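PDB 1VGW: 4-diphosphocytidyl-2C-methyl-D-erythritol synthase, which probably catalyses cytidylyl transfer from CTP to 2-C-methyl-D-erythritol 4-phosphate, giving 4-CDP-2-C-methyl-D-erythritol and diphosphate in isoprenoid biosynthesis. Local coordinates for residues C115-E120 and Q167-F172; A9-A14 and E38-I43; A174-R179 and E197-R202; N90-L95 and D105-H110; T62-V67 and V74-N79. All coordinates share one frame; numbering follows the deposited sequence.

Contact 1. Residues C115-E120 and Q167-F172; sequences CCLPSE and QTPQLF
Leu117 reaches end-on to the pyrrolidine ring of Pro169, its methyls CD1 and CD2 each lying 4.2 Å from Pro169 CD. The pair sits in the core of the Rossmann-like alpha/beta fold of this cytidylyltransferase, where the turn leading into helix 119-129 meets the beginning of strand 169-173 in the mixed sheet. With CG of Leu117 anti to the backbone N (chi1 165°), the isobutyl group extends from the turn to the ring, and the fork at its end straddles CD. The next residue, Pro118, holds the N-cap position of the helix, where the missing amide hydrogen costs no helical bond. On the other side the chain turns a corner at Thr168 and enters Pro169 through a cis peptide, which suits a proline because its cis form is only slightly disfavoured. The contact is small and purely apolar, and other packing adds to it: Leu117 also touches Phe44 of helix 36-45, and Pro169 touches Leu108 and His110. The Thr168 side chain lies about 7 Å from that of Lys214, which is predicted to position the MEP substrate. The corner is braced by Gln170, whose amide also bonds to Asp191 and Ala193: its NE2, 3.2 Å from Gln167 O, lies almost on the extended C=O line of Gln167 (178°), though the N-H itself is bent (157° at the hydrogen).

Contact 2. Residues A9-A14 and E38-I43; sequences ALIPAA and EHVLGI
Val40 is the first residue of helix 36-45 in this segment to meet strand 7-12, its CG1 resting 3.6 Å from Ile11 CD1. This is strand-to-helix packing within a beta-alpha-beta unit, in which strand 7-12, helix 36-45 and the parallel neighbouring strand 52-56 follow one another in the Rossmann-like fold. CG1 of Val40 stands anti to its backbone N (chi1 166°), and the Val40 and Ile11 side chains pass each other in opposite directions. A branched valine presents a short, stiff surface here, suited to a helix lying over a sheet, and it also touches His110 and Cys115. Leu41 follows. Its first bond leaves the helix at a slant to the strand, but the longer chain brings CD2 back to 3.9 Å from Ile11 CD1, while the side chain also packs on Thr53 and Val55 of strand 52-56, and its CD1 on Val67 of helix 63-70. Leu41 therefore links three elements, a span that suits the longer leucine chain. One residue further on comes Gly42, whose N bonds to Glu38 O at 3.3 Å and continues the helix. Ile11 alone answers from the strand. Its chain is extended beyond CG1 (chi2 172°), which carries the terminal methyl, CD1, outward to touch Val40 CG1 and Leu41 CD2 together.

Contact 3. Residues A174-R179 and E197-R202; sequences AGLLHR and EKLGVR
Leu176 of helix 174-180 forms the packed part of this contact, offering one methyl, CD1, to two residues of the loop that follows helix 192-197. The loop opens with a Schellman motif, a common way of ending an alpha-helix, and then leads toward strand 204-207 of the Rossmann-like fold. Leu176 CD1 lies 4.0 Å from Leu199 CD2, the two leucines sliding past each other in opposite directions, and 4.3 Å from Val201 CG2. Its CG stands anti to the backbone N (chi1 176°), which swings the branch over to the loop although the side chain sets out at a slant. Val201 is the more sheltered partner, packing also on Val196 and Glu134. Leu199, though it makes the shorter contact, is otherwise exposed. The looser side is that of Arg179, which starts toward the loop but turns its guanidinium group back, where NE makes a weak bond to Gly175 O. At the far end Glu197 faces the second subunit, forming a salt bridge with Lys147 of that subunit. Position 200 has a positive phi (92°), a conformation that glycine, lacking a CB, adopts without strain against the preceding carbonyl oxygen. Gly200 N closes the turn by bonding to Glu197 O at 3.0 Å.

Contact 4. Residues N90-L95 and D105-H110; sequences NGVAKL and DNILVH
Ile107 is the centre of this contact, the residue of strand 106-109 that meets both Val92 and Leu95 of helix 84-98. Its two branches divide the work. CG1 stands anti to the carbonyl carbon (chi1 -55°) and leads to CD1, which meets Leu95 CD1 end to end at 3.8 Å. The other branch, CG2, faces Val92 CG2 at a looser 4.4 Å. Isoleucine suits the place because it has two arms of unequal length, one for each helical residue, and its beta-branched form is at home in a strand. Leu95 heads toward the strand on a longer chain, whereas Val92, one turn earlier, needs only a short one, since its CA is 7.9 Å from the CA of Ile107. All three are buried, and the interface is entirely apolar. The packing is the helix-on-sheet layer of the Rossmann-like fold. Around it, strand 7-12 lies beside strand 106-109 and supplies Leu10 to both Val92 and Ile107, as well as Ile8 to Leu95. Helix 174-180 packs alongside through Leu177, which touches Val92 and Ile107, while Leu108 points to the opposite face of the sheet and packs on helix 119-129.

Contact 5. Residues T62-V67 and V74-N79; sequences TFADKV and VRVWKN
Helix 63-70 and strand 75-77 come together at Ala64 and Val76, whose CA atoms are 7.3 Å apart. They are the last two elements of a beta-alpha-beta unit that starts with strand 52-56, so the strand returns to the sheet parallel to the first one. Alanine suits this close approach, for its small methyl lets the helix come near, with Ala64 CB 4.2 Å from Val76 CG1. Val76, beta-branched as strands favour, turns that methyl anti to its backbone N (chi1 166°), which directs it at Ala64. Val67, one turn further on, also faces the strand and packs on Leu41 of helix 36-45. At the solvent edge the apolar pair gives way to charge. Asp65 starts away from the strand, but its carboxylate bends back to form a salt bridge with Lys78, whose chain is extended beyond CG; the Lys78 and Asp65 side chains cross at about a right angle. The long, extended lysine suits the span, and its side chain also touches Val57. The ammonium group comes to the syn side of the carboxylate, 33° out of its plane, with Lys78 NZ 3.2 Å from Asp65 OD1.

How the contacts relate
Contacts 2, 5, 4, 1 and 3 follow in that order along the chain, each closing before the next opens. Contacts 1, 2, 4 and 5 all reach the large mixed sheet. Strands 7-12 and 106-109 are neighbours in it, joining contacts 2 and 4 (centres 13 Å apart), and strand 106-109 also pairs with 169-173, joining contacts 4 and 1. Leu41 and Val67 bring contacts 2 and 5 together, 11 Å between centres. Contacts 3 and 5 are both outlying, their centres about 28 Å apart; at contact 3, helix 174-180 directly follows strand 169-173. Helices are thus fixed on the sheet, with the predicted MEP-positioning Lys214 near contacts 1 and 2 and the dimer partner beside contact 3.

Contact 1. Residues C115-E120 and Q167-F172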
# COMPACT_ATOMS: atom_id res chain seq x y z
N CYS B 115 4.71 -12.26 6.63
CA CYS B 115 4.91 -12.73 7.97
C CYS B 115 4.31 -11.90 9.07
O CYS B 115 4.57 -12.21 10.25
CB CYS B 115 6.38 -13.04 8.28
SG CYS B 115 7.53 -11.62 8.10
N CYS B 116 3.50 -10.92 8.78
CA CYS B 116 2.89 -10.09 9.80
C CYS B 116 1.37 -10.13 9.73
O CYS B 116 0.70 -9.21 10.18
CB CYS B 116 3.41 -8.65 9.64
SG CYS B 116 5.20 -8.54 10.06
N LEU B 117 0.82 -11.21 9.17
CA LEU B 117 -0.62 -11.36 9.07
C LEU B 117 -1.26 -11.39 10.45
O LEU B 117 -1.05 -12.37 11.18
CB LEU B 117 -0.89 -12.72 8.36
CG LEU B 117 -2.34 -13.23 8.49
CD1 LEU B 117 -3.26 -12.36 7.65
CD2 LEU B 117 -2.45 -14.71 8.18
N PRO B 118 -2.02 -10.39 10.84
CA PRO B 118 -2.66 -10.36 12.12
C PRO B 118 -3.60 -11.52 12.36
O PRO B 118 -4.61 -11.75 11.69
CB PRO B 118 -3.49 -9.08 12.13
CG PRO B 118 -3.37 -8.48 10.82
CD PRO B 118 -2.31 -9.19 10.03
N SER B 119 -3.44 -12.15 13.53
CA SER B 119 -4.31 -13.23 13.95
C SER B 119 -5.79 -12.89 13.81
O SER B 119 -6.62 -13.71 13.44
CB SER B 119 -4.02 -13.53 15.44
OG SER B 119 -4.60 -14.79 15.71
N GLU B 120 -6.17 -11.66 14.13
CA GLU B 120 -7.55 -11.23 14.00
C GLU B 120 -8.04 -11.28 12.54
O GLU B 120 -9.21 -11.58 12.27
CB GLU B 120 -7.68 -9.80 14.55
CG GLU B 120 -9.02 -9.52 15.20
CD GLU B 120 -9.10 -8.20 15.94
OE1 GLU B 120 -10.25 -7.67 16.10
OE2 GLU B 120 -8.06 -7.67 16.39
N GLN B 167 -4.58 -9.33 -1.04
CA GLN B 167 -3.56 -9.83 -0.14
C GLN B 167 -3.73 -11.36 -0.09
O GLN B 167 -4.26 -11.91 -1.09
CB GLN B 167 -3.69 -9.26 1.26
CG GLN B 167 -3.54 -7.76 1.34
CD GLN B 167 -3.52 -7.20 2.74
OE1 GLN B 167 -4.26 -7.64 3.65
NE2 GLN B 167 -2.66 -6.19 2.94
N THR B 168 -3.18 -12.05 0.87
CA THR B 168 -3.34 -13.47 1.09
C THR B 168 -3.60 -13.61 2.59
O THR B 168 -3.34 -12.62 3.32
CB THR B 168 -2.19 -14.30 0.61
OG1 THR B 168 -1.08 -14.13 1.49
CG2 THR B 168 -1.73 -14.00 -0.82
N PRO B 169 -4.14 -14.72 3.09
CA PRO B 169 -4.47 -15.91 2.35
C PRO B 169 -5.70 -15.77 1.50
O PRO B 169 -6.45 -14.79 1.65
CB PRO B 169 -4.71 -16.97 3.46
CG PRO B 169 -4.23 -16.34 4.73
CD PRO B 169 -4.52 -14.86 4.54
N GLN B 170 -5.82 -16.61 0.50
CA GLN B 170 -6.97 -16.72 -0.42
C GLN B 170 -7.57 -18.13 -0.12
O GLN B 170 -6.84 -19.11 -0.31
CB GLN B 170 -6.51 -16.65 -1.90
CG GLN B 170 -5.76 -15.31 -2.11
CD GLN B 170 -5.82 -14.72 -3.48
OE1 GLN B 170 -6.00 -15.34 -4.53
NE2 GLN B 170 -5.58 -13.39 -3.58
N LEU B 171 -8.79 -18.14 0.36
CA LEU B 171 -9.45 -19.38 0.82
C LEU B 171 -10.48 -19.97 -0.09
O LEU B 171 -11.55 -19.36 -0.28
CB LEU B 171 -9.99 -19.08 2.21
CG LEU B 171 -11.17 -19.62 2.90
CD1 LEU B 171 -11.93 -20.78 2.27
CD2 LEU B 171 -10.90 -19.89 4.37
N PHE B 172 -10.25 -21.18 -0.62
CA PHE B 172 -11.18 -21.90 -1.46
C PHE B 172 -11.30 -23.39 -1.11
O PHE B 172 -10.37 -24.01 -0.56
CB PHE B 172 -10.77 -21.77 -2.96
CG PHE B 172 -10.79 -20.33 -3.40
CD1 PHE B 172 -9.57 -19.66 -3.61
CD2 PHE B 172 -11.96 -19.61 -3.50
CE1 PHE B 172 -9.60 -18.31 -3.93
CE2 PHE B 172 -12.00 -18.28 -3.85
CZ PHE B 172 -10.76 -17.62 -4.06

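Contact 2. Residues A9-A14 and E38-I43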
# COMPACT_ATOMS: atom_id res chain seq x y z
N ALA B 9 -3.92 -24.79 5.86
CA ALA B 9 -3.04 -23.74 5.29
C ALA B 9 -2.06 -24.31 4.29
O ALA B 9 -1.46 -25.40 4.54
CB ALA B 9 -2.25 -23.02 6.38
N LEU B 10 -1.93 -23.66 3.13
CA LEU B 10 -0.94 -24.17 2.13
C LEU B 10 -0.02 -22.98 1.77
O LEU B 10 -0.44 -21.87 1.41
CB LEU B 10 -1.61 -24.76 0.92
CG LEU B 10 -0.87 -25.19 -0.30
CD1 LEU B 10 0.02 -26.41 -0.02
CD2 LEU B 10 -1.78 -25.55 -1.49
N ILE B 11 1.28 -23.20 1.92
CA ILE B 11 2.30 -22.14 1.74
C ILE B 11 3.32 -22.54 0.69
O ILE B 11 4.11 -23.46 0.89
CB ILE B 11 3.02 -21.93 3.11
CG1 ILE B 11 2.04 -21.31 4.12
CG2 ILE B 11 4.25 -21.02 2.95
CD1 ILE B 11 2.55 -21.24 5.52
N PRO B 12 3.18 -22.02 -0.52
CA PRO B 12 4.09 -22.32 -1.61
C PRO B 12 5.41 -21.56 -1.39
O PRO B 12 5.38 -20.33 -1.42
CB PRO B 12 3.35 -21.80 -2.83
CG PRO B 12 2.50 -20.69 -2.33
CD PRO B 12 2.32 -20.87 -0.86
N ALA B 13 6.48 -22.27 -1.07
CA ALA B 13 7.75 -21.61 -0.79
C ALA B 13 8.90 -22.13 -1.61
O ALA B 13 10.04 -22.03 -1.12
CB ALA B 13 8.07 -21.76 0.72
N ALA B 14 8.71 -22.70 -2.79
CA ALA B 14 9.78 -23.23 -3.61
C ALA B 14 10.51 -22.12 -4.39
O ALA B 14 11.09 -22.43 -5.45
CB ALA B 14 9.25 -24.27 -4.60
N GLU B 38 9.64 -19.39 9.36
CA GLU B 38 9.31 -19.85 10.71
C GLU B 38 8.35 -18.89 11.39
O GLU B 38 7.56 -19.30 12.23
CB GLU B 38 10.55 -20.04 11.56
CG GLU B 38 11.33 -21.31 11.29
CD GLU B 38 12.61 -21.33 12.14
OE1 GLU B 38 12.55 -21.70 13.32
OE2 GLU B 38 13.66 -20.93 11.58
N HIS B 39 8.46 -17.61 11.07
CA HIS B 39 7.54 -16.62 11.61
C HIS B 39 6.12 -16.88 11.04
O HIS B 39 5.15 -16.69 11.77
CB HIS B 39 7.93 -15.21 11.23
CG HIS B 39 8.95 -14.60 12.14
ND1 HIS B 39 8.64 -14.22 13.43
CD2 HIS B 39 10.25 -14.30 11.94
CE1 HIS B 39 9.72 -13.70 13.99
NE2 HIS B 39 10.71 -13.74 13.11
N VAL B 40 6.06 -17.19 9.74
CA VAL B 40 4.77 -17.44 9.11
C VAL B 40 4.11 -18.73 9.64
O VAL B 40 2.90 -18.75 9.88
CB VAL B 40 4.81 -17.48 7.58
CG1 VAL B 40 3.50 -18.10 7.03
CG2 VAL B 40 4.87 -16.07 7.01
N LEU B 41 4.88 -19.78 9.86
CA LEU B 41 4.33 -21.04 10.35
C LEU B 41 3.73 -20.87 11.75
O LEU B 41 2.68 -21.45 12.06
CB LEU B 41 5.38 -22.14 10.36
CG LEU B 41 5.87 -22.57 8.98
CD1 LEU B 41 6.96 -23.61 9.12
CD2 LEU B 41 4.70 -23.13 8.14
N GLY B 42 4.37 -19.98 12.50
CA GLY B 42 4.00 -19.63 13.84
C GLY B 42 2.61 -19.07 13.93
O GLY B 42 1.89 -19.32 14.91
N ILE B 43 2.20 -18.29 12.95
CA ILE B 43 0.85 -17.70 12.97
C ILE B 43 -0.24 -18.74 12.79
O ILE B 43 -1.28 -18.65 13.42
CB ILE B 43 0.76 -16.62 11.87
CG1 ILE B 43 1.78 -15.48 12.20
CG2 ILE B 43 -0.63 -16.05 11.75
CD1 ILE B 43 2.00 -14.59 10.94

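Contact 3. Residues A174-R179 and E197-R202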
# COMPACT_ATOMS: atom_id res chain seq x y z
N ALA B 174 -11.16 -27.27 -1.64
CA ALA B 174 -10.15 -28.04 -2.38
C ALA B 174 -10.58 -28.45 -3.74
O ALA B 174 -9.82 -28.33 -4.72
CB ALA B 174 -9.75 -29.22 -1.49
N GLY B 175 -11.82 -28.97 -3.90
CA GLY B 175 -12.30 -29.40 -5.22
C GLY B 175 -12.54 -28.22 -6.15
O GLY B 175 -12.14 -28.31 -7.34
N LEU B 176 -13.10 -27.12 -5.72
CA LEU B 176 -13.24 -25.92 -6.56
C LEU B 176 -11.89 -25.35 -7.00
O LEU B 176 -11.69 -24.97 -8.17
CB LEU B 176 -14.00 -24.84 -5.74
CG LEU B 176 -14.15 -23.49 -6.41
CD1 LEU B 176 -14.94 -23.58 -7.71
CD2 LEU B 176 -14.84 -22.50 -5.45
N LEU B 177 -10.90 -25.31 -6.08
CA LEU B 177 -9.53 -24.82 -6.40
C LEU B 177 -8.82 -25.77 -7.34
O LEU B 177 -8.26 -25.40 -8.39
CB LEU B 177 -8.75 -24.67 -5.08
CG LEU B 177 -7.43 -23.90 -5.07
CD1 LEU B 177 -7.57 -22.52 -5.72
CD2 LEU B 177 -6.91 -23.73 -3.63
N HIS B 178 -8.83 -27.08 -7.06
CA HIS B 178 -8.22 -28.02 -8.02
C HIS B 178 -8.83 -27.84 -9.43
O HIS B 178 -8.17 -27.80 -10.47
CB HIS B 178 -8.49 -29.43 -7.54
CG HIS B 178 -7.89 -30.52 -8.34
ND1 HIS B 178 -6.54 -30.66 -8.53
CD2 HIS B 178 -8.48 -31.58 -8.99
CE1 HIS B 178 -6.31 -31.73 -9.28
NE2 HIS B 178 -7.45 -32.30 -9.59
N ARG B 179 -10.16 -27.67 -9.48
CA ARG B 179 -10.84 -27.48 -10.74
C ARG B 179 -10.37 -26.23 -11.47
O ARG B 179 -10.01 -26.32 -12.65
CB ARG B 179 -12.37 -27.41 -10.51
CG ARG B 179 -13.18 -28.11 -11.56
CD ARG B 179 -13.80 -29.41 -11.03
NE ARG B 179 -14.28 -29.33 -9.69
CZ ARG B 179 -15.26 -29.93 -9.08
NH1 ARG B 179 -15.52 -29.73 -7.80
NH2 ARG B 179 -16.05 -30.74 -9.78
N GLU B 197 -12.75 -16.99 -10.48
CA GLU B 197 -13.66 -16.09 -11.20
C GLU B 197 -13.95 -16.52 -12.65
O GLU B 197 -15.03 -16.28 -13.19
CB GLU B 197 -13.12 -14.67 -11.24
CG GLU B 197 -12.88 -13.94 -9.95
CD GLU B 197 -11.74 -12.91 -10.06
OE1 GLU B 197 -11.56 -12.28 -11.14
OE2 GLU B 197 -10.98 -12.72 -9.10
N LYS B 198 -12.98 -17.14 -13.31
CA LYS B 198 -13.11 -17.62 -14.67
C LYS B 198 -14.07 -18.79 -14.77
O LYS B 198 -14.43 -19.24 -15.88
CB LYS B 198 -11.76 -18.01 -15.28
CG LYS B 198 -11.04 -16.80 -15.83
CD LYS B 198 -9.61 -17.10 -16.23
CE LYS B 198 -8.84 -15.79 -16.44
NZ LYS B 198 -9.39 -14.97 -17.56
N LEU B 199 -14.49 -19.32 -13.63
CA LEU B 199 -15.46 -20.43 -13.64
C LEU B 199 -16.87 -19.86 -13.51
O LEU B 199 -17.85 -20.60 -13.55
CB LEU B 199 -15.14 -21.34 -12.45
CG LEU B 199 -14.40 -22.63 -12.70
CD1 LEU B 199 -13.58 -22.64 -13.96
CD2 LEU B 199 -13.59 -23.08 -11.48
N GLY B 200 -17.02 -18.57 -13.34
CA GLY B 200 -18.30 -17.91 -13.14
C GLY B 200 -18.62 -17.79 -11.66
O GLY B 200 -19.73 -17.43 -11.29
N VAL B 201 -17.63 -18.02 -10.78
CA VAL B 201 -17.88 -17.91 -9.33
C VAL B 201 -17.29 -16.58 -8.84
O VAL B 201 -16.11 -16.35 -9.18
CB VAL B 201 -17.12 -19.04 -8.59
CG1 VAL B 201 -17.27 -18.88 -7.09
CG2 VAL B 201 -17.46 -20.42 -9.07
N ARG B 202 -17.91 -15.84 -7.99
CA ARG B 202 -17.48 -14.58 -7.44
C ARG B 202 -17.09 -14.66 -5.97
O ARG B 202 -17.98 -14.58 -5.09
CB ARG B 202 -18.65 -13.59 -7.55
CG ARG B 202 -19.06 -13.24 -9.00
CD ARG B 202 -20.08 -12.09 -8.86
NE ARG B 202 -20.15 -11.25 -10.03
CZ ARG B 202 -20.79 -10.07 -10.02
NH1 ARG B 202 -21.36 -9.62 -8.92
NH2 ARG B 202 -20.86 -9.41 -11.16

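Contact 4. Residues N90-L95 and D105-H110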
# COMPACT_ATOMS: atom_id res chain seq x y z
N ASN B 90 0.49 -28.53 -7.50
CA ASN B 90 0.93 -29.82 -6.97
C ASN B 90 0.52 -30.02 -5.52
O ASN B 90 0.24 -31.12 -5.04
CB ASN B 90 2.45 -29.95 -7.07
CG ASN B 90 3.08 -29.88 -8.42
OD1 ASN B 90 2.53 -30.09 -9.49
ND2 ASN B 90 4.41 -29.54 -8.40
N GLY B 91 0.58 -28.96 -4.71
CA GLY B 91 0.22 -29.14 -3.29
C GLY B 91 -1.26 -29.51 -3.19
O GLY B 91 -1.62 -30.46 -2.48
N VAL B 92 -2.12 -28.72 -3.81
CA VAL B 92 -3.57 -29.01 -3.79
C VAL B 92 -3.83 -30.42 -4.32
O VAL B 92 -4.56 -31.17 -3.66
CB VAL B 92 -4.36 -27.99 -4.62
CG1 VAL B 92 -5.85 -28.37 -4.67
CG2 VAL B 92 -4.21 -26.58 -4.08
N ALA B 93 -3.23 -30.84 -5.43
CA ALA B 93 -3.45 -32.18 -5.95
C ALA B 93 -3.04 -33.26 -4.96
O ALA B 93 -3.71 -34.29 -4.77
CB ALA B 93 -2.71 -32.42 -7.25
N LYS B 94 -1.84 -33.10 -4.39
CA LYS B 94 -1.35 -34.06 -3.41
C LYS B 94 -2.21 -34.06 -2.17
O LYS B 94 -2.50 -35.15 -1.66
CB LYS B 94 0.14 -33.82 -3.15
CG LYS B 94 0.80 -34.77 -2.20
CD LYS B 94 2.30 -34.94 -2.39
CE LYS B 94 2.91 -35.45 -1.08
NZ LYS B 94 4.22 -36.12 -1.25
N LEU B 95 -2.77 -32.94 -1.70
CA LEU B 95 -3.64 -32.98 -0.51
C LEU B 95 -4.88 -33.87 -0.74
O LEU B 95 -5.43 -34.48 0.19
CB LEU B 95 -4.05 -31.58 -0.08
CG LEU B 95 -3.14 -30.74 0.79
CD1 LEU B 95 -3.51 -29.24 0.74
CD2 LEU B 95 -3.17 -31.15 2.26
N ASP B 105 -13.36 -29.48 2.08
CA ASP B 105 -12.55 -28.77 3.08
C ASP B 105 -11.94 -27.49 2.46
O ASP B 105 -11.74 -27.44 1.25
CB ASP B 105 -11.37 -29.67 3.50
CG ASP B 105 -11.78 -30.82 4.41
OD1 ASP B 105 -12.66 -30.65 5.26
OD2 ASP B 105 -11.21 -31.92 4.27
N ASN B 106 -11.61 -26.50 3.24
CA ASN B 106 -11.01 -25.26 2.80
C ASN B 106 -9.48 -25.28 2.73
O ASN B 106 -8.79 -25.77 3.64
CB ASN B 106 -11.46 -24.14 3.78
CG ASN B 106 -12.94 -23.90 3.80
OD1 ASN B 106 -13.60 -23.83 2.76
ND2 ASN B 106 -13.55 -23.74 4.99
N ILE B 107 -8.92 -24.73 1.65
CA ILE B 107 -7.42 -24.62 1.49
C ILE B 107 -7.05 -23.13 1.55
O ILE B 107 -7.65 -22.37 0.74
CB ILE B 107 -7.01 -25.11 0.12
CG1 ILE B 107 -7.49 -26.53 -0.21
CG2 ILE B 107 -5.50 -24.97 -0.14
CD1 ILE B 107 -6.96 -27.62 0.69
N LEU B 108 -6.33 -22.66 2.56
CA LEU B 108 -5.95 -21.23 2.64
C LEU B 108 -4.54 -21.01 2.05
O LEU B 108 -3.57 -21.47 2.68
CB LEU B 108 -5.97 -20.75 4.08
CG LEU B 108 -7.30 -20.50 4.76
CD1 LEU B 108 -7.99 -21.85 5.16
CD2 LEU B 108 -7.13 -19.70 6.03
N VAL B 109 -4.41 -20.49 0.85
CA VAL B 109 -3.13 -20.30 0.15
C VAL B 109 -2.45 -18.99 0.57
O VAL B 109 -2.94 -17.91 0.35
CB VAL B 109 -3.25 -20.39 -1.37
CG1 VAL B 109 -1.90 -20.58 -2.10
CG2 VAL B 109 -4.12 -21.60 -1.82
N HIS B 110 -1.32 -19.10 1.29
CA HIS B 110 -0.65 -17.90 1.83
C HIS B 110 0.79 -17.72 1.36
O HIS B 110 1.52 -18.70 1.32
CB HIS B 110 -0.61 -17.97 3.36
CG HIS B 110 -0.23 -16.69 4.03
ND1 HIS B 110 -1.01 -15.56 3.97
CD2 HIS B 110 0.85 -16.37 4.79
CE1 HIS B 110 -0.42 -14.57 4.67
NE2 HIS B 110 0.70 -15.06 5.17

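Contact 5. Residues T62-V67 and V74-N79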
# COMPACT_ATOMS: atom_id res chain seq x y z
N THR B 62 17.38 -27.20 1.18
CA THR B 62 17.97 -27.88 2.32
C THR B 62 17.58 -27.27 3.65
O THR B 62 17.20 -28.04 4.56
CB THR B 62 19.50 -28.01 2.22
OG1 THR B 62 20.10 -26.72 1.96
CG2 THR B 62 19.87 -28.97 1.10
N PHE B 63 17.42 -25.94 3.73
CA PHE B 63 17.07 -25.30 4.99
C PHE B 63 15.69 -25.75 5.48
O PHE B 63 15.44 -25.71 6.69
CB PHE B 63 17.16 -23.79 4.99
CG PHE B 63 16.96 -23.10 6.31
CD1 PHE B 63 17.86 -23.27 7.35
CD2 PHE B 63 15.88 -22.25 6.52
CE1 PHE B 63 17.68 -22.64 8.58
CE2 PHE B 63 15.69 -21.63 7.74
CZ PHE B 63 16.58 -21.82 8.78
N ALA B 64 14.88 -26.24 4.56
CA ALA B 64 13.57 -26.79 4.80
C ALA B 64 13.60 -27.93 5.82
O ALA B 64 12.70 -27.97 6.67
CB ALA B 64 12.92 -27.21 3.49
N ASP B 65 14.62 -28.77 5.81
CA ASP B 65 14.79 -29.85 6.78
C ASP B 65 14.84 -29.28 8.20
O ASP B 65 14.25 -29.78 9.14
CB ASP B 65 16.08 -30.62 6.53
CG ASP B 65 16.16 -31.30 5.19
OD1 ASP B 65 15.59 -30.80 4.20
OD2 ASP B 65 16.82 -32.37 5.09
N LYS B 66 15.55 -28.15 8.35
CA LYS B 66 15.63 -27.52 9.67
C LYS B 66 14.25 -27.04 10.11
O LYS B 66 13.89 -27.17 11.28
CB LYS B 66 16.65 -26.40 9.71
CG LYS B 66 18.10 -26.87 9.54
CD LYS B 66 19.09 -25.72 9.70
CE LYS B 66 20.51 -26.21 9.39
NZ LYS B 66 21.53 -25.56 10.25
N VAL B 67 13.47 -26.53 9.16
CA VAL B 67 12.11 -26.05 9.45
C VAL B 67 11.26 -27.19 10.00
O VAL B 67 10.60 -27.10 11.02
CB VAL B 67 11.44 -25.48 8.19
CG1 VAL B 67 10.06 -24.91 8.48
CG2 VAL B 67 12.31 -24.38 7.56
N VAL B 74 3.91 -29.74 11.21
CA VAL B 74 3.80 -29.17 9.87
C VAL B 74 4.31 -30.15 8.83
O VAL B 74 5.26 -30.90 9.04
CB VAL B 74 4.63 -27.87 9.82
CG1 VAL B 74 4.83 -27.37 8.40
CG2 VAL B 74 4.00 -26.82 10.69
N ARG B 75 3.67 -30.19 7.65
CA ARG B 75 4.15 -31.14 6.63
C ARG B 75 5.00 -30.45 5.60
O ARG B 75 4.52 -29.53 4.93
CB ARG B 75 2.94 -31.83 6.00
CG ARG B 75 2.02 -32.42 7.09
CD ARG B 75 1.71 -33.86 6.65
NE ARG B 75 0.65 -34.42 7.52
CZ ARG B 75 0.45 -35.73 7.54
NH1 ARG B 75 1.19 -36.51 6.77
NH2 ARG B 75 -0.50 -36.24 8.30
N VAL B 76 6.25 -30.89 5.45
CA VAL B 76 7.15 -30.25 4.50
C VAL B 76 7.25 -31.12 3.26
O VAL B 76 7.97 -32.12 3.30
CB VAL B 76 8.52 -29.98 5.15
CG1 VAL B 76 9.58 -29.64 4.11
CG2 VAL B 76 8.44 -28.83 6.16
N TRP B 77 6.56 -30.77 2.18
CA TRP B 77 6.62 -31.60 0.96
C TRP B 77 7.63 -31.06 -0.04
O TRP B 77 7.76 -29.84 -0.24
CB TRP B 77 5.23 -31.66 0.30
CG TRP B 77 4.21 -32.44 1.09
CD1 TRP B 77 4.46 -33.31 2.14
CD2 TRP B 77 2.80 -32.46 0.86
NE1 TRP B 77 3.28 -33.84 2.57
CE2 TRP B 77 2.24 -33.35 1.81
CE3 TRP B 77 1.96 -31.84 -0.06
CZ2 TRP B 77 0.87 -33.59 1.90
CZ3 TRP B 77 0.59 -32.07 0.04
CH2 TRP B 77 0.05 -32.95 1.00
N LYS B 78 8.31 -31.95 -0.76
CA LYS B 78 9.34 -31.47 -1.70
C LYS B 78 8.96 -31.68 -3.14
O LYS B 78 9.68 -32.29 -3.93
CB LYS B 78 10.70 -32.10 -1.37
CG LYS B 78 11.17 -31.76 0.04
CD LYS B 78 12.54 -32.34 0.33
CE LYS B 78 12.99 -32.00 1.74
NZ LYS B 78 14.22 -32.77 2.09
N ASN B 79 7.81 -31.14 -3.54
CA ASN B 79 7.36 -31.27 -4.91
C ASN B 79 6.97 -29.89 -5.44
O ASN B 79 5.93 -29.73 -6.08
CB ASN B 79 6.22 -32.26 -5.07
CG ASN B 79 5.05 -31.89 -4.17
OD1 ASN B 79 5.19 -32.00 -2.95
ND2 ASN B 79 3.94 -31.45 -4.73